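Local structure of GRMZM2G135359 pseudokinase (Zea mays, 6CPY) at residues W144-L158 / I217-L229. The protein is a receptor-like pseudokinase of maize, seen here as its kinase-like domain, that may bind ATP but whose catalytic activity is doubtful. Residues are numbered along the deposited sequence; the frame is centred on the assembly and turned at random. Where two conformers were deposited one is given.
Sequences WMARLRISMGIAYCL and IVRKYGMVLLEIL
Between Arg147-Ile228 and Leu158-Ile217, the helical segments 144-158 and 217-229 run nearly antiparallel, their N-to-C directions 172° apart and their axes 10.5 Å from each other at closest approach. The pair illustrates how two buried antiparallel helices interlock through knobs-into-holes packing, here with two knobs, each held in a four-residue hole. Tyr221 is the first knob, among Ser151, Ile154, Ala155 and Leu158. With CG anti to the backbone N (chi1 179°), its ring reaches across to the facing helix, where CG2 of Ile154 meets the ring edge, 3.6 Å from CE1, and CB of Ala155 lies beside the phenol end. The hydroxyl OH donates to Ser151 O at 2.8 Å, arriving from above the carbonyl plane while Ala155 N approaches from the opposite face, so that this oxygen serves two donors. A phenylalanine in place of Tyr221 would probably cost Ser151 O its hydrogen bond across the helices, leaving Ala155 N as its donor among the two segments. Both helices belong to the mainly helical C-terminal lobe of the protein kinase fold, corresponding to its αE and αF helices; Met300 of helix 293-304 also touches Tyr221. Ile228, the second knob, fits among Arg147, Ile150, Ser151 and Ile154, its CD1 3.6 Å from Ser151 OG. That hydroxyl is turned back to donate to Arg147 O, 2.8 Å from OG, within its own helix. The side chains of Arg147 and Ile228 lie alongside each other, pointing contrary ways, with Arg147 CB 3.6 Å from Ile228 CG2. The extended arginine chain carries NH1 to Ile228 O at 2.8 Å, a fairly straight bond with the oxygen in the guanidinium plane. Asp261 forms a salt bridge with the same NH1, while Leu142 O and Ser263 bind NE and NH2, which together should restrain the guanidinium from turning.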
ATOM      1  N   TRP A 144      18.203  -6.999   8.815  1.00 24.25           N
ATOM      2  CA  TRP A 144      17.824  -8.115   7.958  1.00 23.99           C
ATOM      3  C   TRP A 144      16.441  -8.681   8.280  1.00 24.56           C
ATOM      4  O   TRP A 144      15.608  -8.816   7.392  1.00 22.82           O
ATOM      5  CB  TRP A 144      18.884  -9.223   8.026  1.00 23.12           C
ATOM      6  CG  TRP A 144      18.580 -10.376   7.170  1.00 23.77           C
ATOM      7  CD1 TRP A 144      18.176 -11.612   7.565  1.00 23.93           C
ATOM      8  CD2 TRP A 144      18.654 -10.408   5.751  1.00 23.59           C
ATOM      9  NE1 TRP A 144      18.004 -12.425   6.472  1.00 24.79           N
ATOM     10  CE2 TRP A 144      18.280 -11.703   5.343  1.00 23.91           C
ATOM     11  CE3 TRP A 144      19.003  -9.467   4.783  1.00 23.69           C
ATOM     12  CZ2 TRP A 144      18.263 -12.080   4.005  1.00 24.87           C
ATOM     13  CZ3 TRP A 144      18.974  -9.840   3.458  1.00 24.98           C
ATOM     14  CH2 TRP A 144      18.601 -11.132   3.080  1.00 23.81           C
ATOM     15  N   MET A 145      16.182  -8.990   9.553  1.00 26.27           N
ATOM     16  CA  MET A 145      14.918  -9.626   9.917  1.00 28.23           C
ATOM     17  C   MET A 145      13.750  -8.675   9.701  1.00 26.97           C
ATOM     18  O   MET A 145      12.692  -9.095   9.249  1.00 25.91           O
ATOM     19  CB  MET A 145      14.937 -10.143  11.364  1.00 31.43           C
ATOM     20  CG  MET A 145      15.850 -11.345  11.572  1.00 35.79           C
ATOM     21  SD  MET A 145      15.547 -12.676  10.401  1.00 43.42           S
ATOM     22  CE  MET A 145      13.798 -12.952  10.677  1.00 43.72           C
ATOM     23  N   ALA A 146      13.947  -7.400  10.017  1.00 26.22           N
ATOM     24  CA  ALA A 146      12.929  -6.393   9.735  1.00 26.38           C
ATOM     25  C   ALA A 146      12.596  -6.344   8.243  1.00 25.62           C
ATOM     26  O   ALA A 146      11.422  -6.318   7.866  1.00 23.96           O
ATOM     27  CB  ALA A 146      13.378  -5.029  10.223  1.00 27.21           C
ATOM     28  N   ARG A 147      13.625  -6.366   7.398  1.00 24.00           N
ATOM     29  CA  ARG A 147      13.410  -6.349   5.959  1.00 23.78           C
ATOM     30  C   ARG A 147      12.707  -7.601   5.430  1.00 22.93           C
ATOM     31  O   ARG A 147      11.891  -7.510   4.535  1.00 21.02           O
ATOM     32  CB  ARG A 147      14.711  -6.082   5.226  1.00 24.42           C
ATOM     33  CG  ARG A 147      15.236  -4.699   5.546  1.00 24.30           C
ATOM     34  CD  ARG A 147      16.268  -4.209   4.563  1.00 24.92           C
ATOM     35  NE  ARG A 147      17.009  -3.099   5.155  1.00 24.59           N
ATOM     36  CZ  ARG A 147      17.756  -2.233   4.480  1.00 24.68           C
ATOM     37  NH1 ARG A 147      17.870  -2.295   3.161  1.00 24.19           N
ATOM     38  NH2 ARG A 147      18.406  -1.301   5.152  1.00 25.30           N
ATOM     39  N   LEU A 148      13.032  -8.768   5.978  1.00 22.36           N
ATOM     40  CA  LEU A 148      12.351  -9.988   5.587  1.00 23.59           C
ATOM     41  C   LEU A 148      10.892  -9.998   6.025  1.00 22.85           C
ATOM     42  O   LEU A 148      10.031 -10.412   5.264  1.00 21.56           O
ATOM     43  CB  LEU A 148      13.096 -11.223   6.112  1.00 24.90           C
ATOM     44  CG  LEU A 148      14.105 -11.770   5.083  1.00 27.85           C
ATOM     45  CD1 LEU A 148      14.989 -10.703   4.462  1.00 30.23           C
ATOM     46  CD2 LEU A 148      14.946 -12.862   5.730  1.00 29.51           C
ATOM     47  N   ARG A 149      10.629  -9.539   7.241  1.00 22.83           N
ATOM     48  CA  ARG A 149       9.256  -9.400   7.717  1.00 24.94           C
ATOM     49  C   ARG A 149       8.423  -8.478   6.840  1.00 21.97           C
ATOM     50  O   ARG A 149       7.287  -8.771   6.547  1.00 21.62           O
ATOM     51  CB  ARG A 149       9.224  -8.865   9.144  1.00 28.96           C
ATOM     52  CG  ARG A 149       9.635  -9.858  10.213  1.00 34.88           C
ATOM     53  CD  ARG A 149       8.745  -9.690  11.436  1.00 38.86           C
ATOM     54  NE  ARG A 149       8.464  -8.288  11.722  1.00 43.89           N
ATOM     55  CZ  ARG A 149       7.342  -7.825  12.284  1.00 47.11           C
ATOM     56  NH1 ARG A 149       6.346  -8.638  12.633  1.00 50.24           N
ATOM     57  NH2 ARG A 149       7.213  -6.528  12.493  1.00 47.34           N
ATOM     58  N   ILE A 150       9.000  -7.355   6.435  1.00 21.02           N
ATOM     59  CA  ILE A 150       8.316  -6.415   5.566  1.00 21.68           C
ATOM     60  C   ILE A 150       8.063  -7.053   4.197  1.00 22.07           C
ATOM     61  O   ILE A 150       6.950  -7.020   3.684  1.00 20.10           O
ATOM     62  CB  ILE A 150       9.124  -5.108   5.435  1.00 22.04           C
ATOM     63  CG1 ILE A 150       9.052  -4.328   6.762  1.00 22.63           C
ATOM     64  CG2 ILE A 150       8.628  -4.275   4.254  1.00 22.58           C
ATOM     65  CD1 ILE A 150      10.134  -3.280   6.909  1.00 22.68           C
ATOM     66  N   SER A 151       9.093  -7.678   3.636  1.00 22.49           N
ATOM     67  CA  SER A 151       8.961  -8.362   2.347  1.00 22.94           C
ATOM     68  C   SER A 151       7.848  -9.432   2.343  1.00 22.14           C
ATOM     69  O   SER A 151       7.071  -9.531   1.386  1.00 22.63           O
ATOM     70  CB  SER A 151      10.321  -9.011   1.968  1.00 23.45           C
ATOM     71  OG  SER A 151      11.365  -8.046   1.877  1.00 25.21           O
ATOM     72  N   MET A 152       7.781 -10.229   3.401  1.00 23.25           N
ATOM     73  CA  MET A 152       6.783 -11.291   3.504  0.50 24.09           C
ATOM     74  C   MET A 152       5.394 -10.693   3.667  1.00 24.29           C
ATOM     75  O   MET A 152       4.459 -11.092   2.967  1.00 24.89           O
ATOM     76  CB  MET A 152       7.088 -12.234   4.669  0.50 25.58           C
ATOM     77  CG  MET A 152       6.349 -13.569   4.590  0.50 26.84           C
ATOM     78  SD  MET A 152       6.868 -14.554   3.164  0.50 28.00           S
ATOM     79  CE  MET A 152       8.482 -13.831   3.003  0.50 24.92           C
ATOM     80  N   GLY A 153       5.268  -9.721   4.574  1.00 23.56           N
ATOM     81  CA  GLY A 153       3.998  -9.018   4.788  1.00 23.22           C
ATOM     82  C   GLY A 153       3.397  -8.474   3.508  1.00 23.52           C
ATOM     83  O   GLY A 153       2.204  -8.648   3.253  1.00 24.60           O
ATOM     84  N   ILE A 154       4.225  -7.814   2.699  1.00 22.64           N
ATOM     85  CA  ILE A 154       3.810  -7.325   1.388  1.00 22.98           C
ATOM     86  C   ILE A 154       3.305  -8.461   0.501  1.00 24.36           C
ATOM     87  O   ILE A 154       2.218  -8.370  -0.085  1.00 22.98           O
ATOM     88  CB  ILE A 154       4.936  -6.540   0.675  1.00 23.13           C
ATOM     89  CG1 ILE A 154       5.262  -5.246   1.430  1.00 22.91           C
ATOM     90  CG2 ILE A 154       4.526  -6.184  -0.738  1.00 22.49           C
ATOM     91  CD1 ILE A 154       6.573  -4.618   1.032  1.00 23.77           C
ATOM     92  N   ALA A 155       4.079  -9.545   0.413  1.00 25.39           N
ATOM     93  CA  ALA A 155       3.683 -10.674  -0.415  1.00 26.15           C
ATOM     94  C   ALA A 155       2.338 -11.268   0.016  1.00 26.40           C
ATOM     95  O   ALA A 155       1.494 -11.548  -0.834  1.00 26.87           O
ATOM     96  CB  ALA A 155       4.762 -11.747  -0.415  1.00 26.00           C
ATOM     97  N   TYR A 156       2.133 -11.443   1.321  1.00 27.02           N
ATOM     98  CA  TYR A 156       0.869 -12.006   1.835  1.00 28.13           C
ATOM     99  C   TYR A 156      -0.324 -11.103   1.516  1.00 29.54           C
ATOM    100  O   TYR A 156      -1.397 -11.602   1.194  1.00 29.25           O
ATOM    101  CB  TYR A 156       0.911 -12.245   3.341  1.00 28.28           C
ATOM    102  CG  TYR A 156       1.731 -13.438   3.799  1.00 28.74           C
ATOM    103  CD1 TYR A 156       1.606 -14.687   3.180  1.00 30.91           C
ATOM    104  CD2 TYR A 156       2.579 -13.337   4.901  1.00 30.34           C
ATOM    105  CE1 TYR A 156       2.348 -15.781   3.617  1.00 32.40           C
ATOM    106  CE2 TYR A 156       3.309 -14.431   5.357  1.00 31.68           C
ATOM    107  CZ  TYR A 156       3.203 -15.644   4.702  1.00 32.64           C
ATOM    108  OH  TYR A 156       3.942 -16.724   5.146  1.00 34.97           O
ATOM    109  N   CYS A 157      -0.126  -9.789   1.608  1.00 29.51           N
ATOM    110  CA  CYS A 157      -1.180  -8.831   1.235  1.00 29.60           C
ATOM    111  C   CYS A 157      -1.504  -8.933  -0.256  1.00 29.52           C
ATOM    112  O   CYS A 157      -2.676  -9.081  -0.653  1.00 28.79           O
ATOM    113  CB  CYS A 157      -0.758  -7.398   1.573  1.00 29.32           C
ATOM    114  SG  CYS A 157      -2.048  -6.181   1.216  1.00 29.26           S
ATOM    115  N   LEU A 158      -0.470  -8.877  -1.088  1.00 29.13           N
ATOM    116  CA  LEU A 158      -0.680  -8.926  -2.534  1.00 30.14           C
ATOM    117  C   LEU A 158      -1.344 -10.237  -2.979  1.00 30.36           C
ATOM    118  O   LEU A 158      -2.175 -10.231  -3.902  1.00 32.12           O
ATOM    119  CB  LEU A 158       0.632  -8.699  -3.290  1.00 31.73           C
ATOM    120  CG  LEU A 158       1.054  -7.243  -3.549  1.00 32.32           C
ATOM    121  CD1 LEU A 158       0.869  -6.348  -2.342  1.00 35.15           C
ATOM    122  CD2 LEU A 158       2.494  -7.189  -4.025  1.00 32.61           C
ATOM    123  N   ILE A 217       1.762  -6.225 -11.303  1.00 38.10           N
ATOM    124  CA  ILE A 217       1.932  -6.160  -9.843  1.00 37.84           C
ATOM    125  C   ILE A 217       3.081  -7.071  -9.391  1.00 35.32           C
ATOM    126  O   ILE A 217       3.879  -6.683  -8.539  1.00 32.75           O
ATOM    127  CB  ILE A 217       0.646  -6.550  -9.086  1.00 38.47           C
ATOM    128  CG1 ILE A 217      -0.489  -5.562  -9.401  1.00 40.57           C
ATOM    129  CG2 ILE A 217       0.886  -6.602  -7.580  1.00 39.28           C
ATOM    130  CD1 ILE A 217      -0.144  -4.103  -9.171  1.00 41.76           C
ATOM    131  N   VAL A 218       3.148  -8.274  -9.960  1.00 33.84           N
ATOM    132  CA  VAL A 218       4.266  -9.183  -9.711  1.00 33.14           C
ATOM    133  C   VAL A 218       5.610  -8.517 -10.030  1.00 32.78           C
ATOM    134  O   VAL A 218       6.551  -8.638  -9.241  1.00 30.79           O
ATOM    135  CB  VAL A 218       4.127 -10.496 -10.498  1.00 33.01           C
ATOM    136  CG1 VAL A 218       5.449 -11.270 -10.521  1.00 33.16           C
ATOM    137  CG2 VAL A 218       3.019 -11.358  -9.905  1.00 32.96           C
ATOM    138  N   ARG A 219       5.697  -7.832 -11.170  1.00 32.86           N
ATOM    139  CA  ARG A 219       6.920  -7.110 -11.556  1.00 35.05           C
ATOM    140  C   ARG A 219       7.246  -6.019 -10.544  1.00 33.51           C
ATOM    141  O   ARG A 219       8.392  -5.875 -10.122  1.00 32.21           O
ATOM    142  CB  ARG A 219       6.797  -6.492 -12.952  1.00 37.57           C
ATOM    143  CG  ARG A 219       8.049  -5.747 -13.427  1.00 39.83           C
ATOM    144  CD  ARG A 219       7.784  -4.880 -14.653  1.00 43.59           C
ATOM    145  NE  ARG A 219       6.781  -3.841 -14.396  1.00 47.88           N
ATOM    146  CZ  ARG A 219       7.014  -2.663 -13.814  1.00 50.48           C
ATOM    147  NH1 ARG A 219       8.229  -2.325 -13.396  1.00 51.12           N
ATOM    148  NH2 ARG A 219       6.009  -1.810 -13.640  1.00 53.08           N
ATOM    149  N   LYS A 220       6.232  -5.253 -10.167  1.00 33.50           N
ATOM    150  CA  LYS A 220       6.387  -4.224  -9.150  1.00 32.77           C
ATOM    151  C   LYS A 220       6.856  -4.796  -7.808  1.00 29.24           C
ATOM    152  O   LYS A 220       7.702  -4.181  -7.152  1.00 28.37           O
ATOM    153  CB  LYS A 220       5.089  -3.445  -8.969  1.00 35.99           C
ATOM    154  CG  LYS A 220       4.818  -2.444 -10.081  1.00 38.92           C
ATOM    155  CD  LYS A 220       3.453  -1.807  -9.889  1.00 42.76           C
ATOM    156  CE  LYS A 220       3.229  -0.652 -10.848  1.00 44.16           C
ATOM    157  NZ  LYS A 220       1.906  -0.025 -10.601  1.00 45.25           N
ATOM    158  N   TYR A 221       6.315  -5.948  -7.408  1.00 27.11           N
ATOM    159  CA  TYR A 221       6.770  -6.622  -6.193  1.00 27.58           C
ATOM    160  C   TYR A 221       8.261  -6.939  -6.275  1.00 28.32           C
ATOM    161  O   TYR A 221       9.010  -6.689  -5.336  1.00 26.89           O
ATOM    162  CB  TYR A 221       5.993  -7.917  -5.897  1.00 26.03           C
ATOM    163  CG  TYR A 221       6.512  -8.579  -4.640  1.00 25.52           C
ATOM    164  CD1 TYR A 221       6.171  -8.074  -3.385  1.00 24.42           C
ATOM    165  CD2 TYR A 221       7.396  -9.651  -4.698  1.00 24.94           C
ATOM    166  CE1 TYR A 221       6.674  -8.641  -2.232  1.00 25.43           C
ATOM    167  CE2 TYR A 221       7.903 -10.223  -3.555  1.00 24.21           C
ATOM    168  CZ  TYR A 221       7.543  -9.712  -2.321  1.00 25.01           C
ATOM    169  OH  TYR A 221       8.033 -10.275  -1.173  1.00 24.25           O
ATOM    170  N   GLY A 222       8.682  -7.497  -7.406  1.00 27.88           N
ATOM    171  CA  GLY A 222      10.094  -7.803  -7.627  1.00 28.98           C
ATOM    172  C   GLY A 222      10.977  -6.574  -7.486  1.00 27.68           C
ATOM    173  O   GLY A 222      12.038  -6.653  -6.893  1.00 27.82           O
ATOM    174  N   MET A 223      10.524  -5.438  -8.012  1.00 28.63           N
ATOM    175  CA  MET A 223      11.280  -4.189  -7.925  1.00 29.18           C
ATOM    176  C   MET A 223      11.383  -3.681  -6.484  1.00 27.32           C
ATOM    177  O   MET A 223      12.427  -3.146  -6.076  1.00 26.90           O
ATOM    178  CB  MET A 223      10.644  -3.120  -8.824  1.00 32.52           C
ATOM    179  CG  MET A 223      10.773  -3.437 -10.307  1.00 34.99           C
ATOM    180  SD  MET A 223      12.484  -3.412 -10.864  1.00 39.21           S
ATOM    181  CE  MET A 223      12.778  -1.653 -11.026  1.00 41.46           C
ATOM    182  N   VAL A 224      10.297  -3.825  -5.730  1.00 26.27           N
ATOM    183  CA  VAL A 224      10.277  -3.395  -4.333  1.00 25.47           C
ATOM    184  C   VAL A 224      11.156  -4.316  -3.484  1.00 23.77           C
ATOM    185  O   VAL A 224      11.872  -3.853  -2.588  1.00 23.34           O
ATOM    186  CB  VAL A 224       8.831  -3.317  -3.776  1.00 26.55           C
ATOM    187  CG1 VAL A 224       8.832  -3.133  -2.266  1.00 27.25           C
ATOM    188  CG2 VAL A 224       8.067  -2.173  -4.437  1.00 26.53           C
ATOM    189  N   LEU A 225      11.086  -5.620  -3.743  1.00 23.97           N
ATOM    190  CA  LEU A 225      11.967  -6.571  -3.070  1.00 24.27           C
ATOM    191  C   LEU A 225      13.441  -6.229  -3.360  1.00 24.46           C
ATOM    192  O   LEU A 225      14.278  -6.204  -2.446  1.00 22.77           O
ATOM    193  CB  LEU A 225      11.632  -8.009  -3.469  1.00 24.56           C
ATOM    194  CG  LEU A 225      12.542  -9.098  -2.890  1.00 24.70           C
ATOM    195  CD1 LEU A 225      12.588  -9.024  -1.380  1.00 24.23           C
ATOM    196  CD2 LEU A 225      12.087 -10.480  -3.341  1.00 25.34           C
ATOM    197  N   LEU A 226      13.753  -5.946  -4.624  1.00 25.99           N
ATOM    198  CA  LEU A 226      15.111  -5.519  -4.998  1.00 27.33           C
ATOM    199  C   LEU A 226      15.542  -4.254  -4.257  1.00 25.99           C
ATOM    200  O   LEU A 226      16.687  -4.128  -3.826  1.00 24.11           O
ATOM    201  CB  LEU A 226      15.205  -5.283  -6.513  1.00 30.22           C
ATOM    202  CG  LEU A 226      16.615  -4.990  -7.054  1.00 32.69           C
ATOM    203  CD1 LEU A 226      17.532  -6.166  -6.748  1.00 34.05           C
ATOM    204  CD2 LEU A 226      16.576  -4.694  -8.543  1.00 33.70           C
ATOM    205  N   GLU A 227      14.607  -3.319  -4.111  1.00 25.63           N
ATOM    206  CA  GLU A 227      14.852  -2.075  -3.386  1.00 24.97           C
ATOM    207  C   GLU A 227      15.105  -2.323  -1.907  1.00 23.07           C
ATOM    208  O   GLU A 227      16.000  -1.734  -1.317  1.00 23.13           O
ATOM    209  CB  GLU A 227      13.667  -1.127  -3.589  1.00 26.95           C
ATOM    210  CG  GLU A 227      13.829   0.243  -2.956  1.00 28.11           C
ATOM    211  CD  GLU A 227      12.553   1.060  -3.033  1.00 29.61           C
ATOM    212  OE1 GLU A 227      11.644   0.676  -3.801  1.00 31.41           O
ATOM    213  OE2 GLU A 227      12.470   2.088  -2.331  1.00 31.29           O
ATOM    214  N   ILE A 228      14.338  -3.237  -1.324  1.00 22.22           N
ATOM    215  CA  ILE A 228      14.511  -3.596   0.081  1.00 21.76           C
ATOM    216  C   ILE A 228      15.889  -4.244   0.283  1.00 22.40           C
ATOM    217  O   ILE A 228      16.582  -3.968   1.261  1.00 21.70           O
ATOM    218  CB  ILE A 228      13.383  -4.551   0.542  1.00 21.91           C
ATOM    219  CG1 ILE A 228      12.043  -3.804   0.632  1.00 21.79           C
ATOM    220  CG2 ILE A 228      13.737  -5.199   1.858  1.00 21.39           C
ATOM    221  CD1 ILE A 228      10.814  -4.690   0.686  1.00 22.24           C
ATOM    222  N   LEU A 229      16.291  -5.089  -0.661  1.00 23.07           N
ATOM    223  CA  LEU A 229      17.573  -5.786  -0.559  1.00 24.78           C
ATOM    224  C   LEU A 229      18.809  -4.915  -0.801  1.00 24.99           C
ATOM    225  O   LEU A 229      19.843  -5.129  -0.169  1.00 25.64           O
ATOM    226  CB  LEU A 229      17.592  -6.963  -1.523  1.00 25.24           C
ATOM    227  CG  LEU A 229      16.672  -8.127  -1.170  1.00 26.40           C
ATOM    228  CD1 LEU A 229      16.604  -9.067  -2.364  1.00 26.77           C
ATOM    229  CD2 LEU A 229      17.131  -8.880   0.069  1.00 28.44           C
TER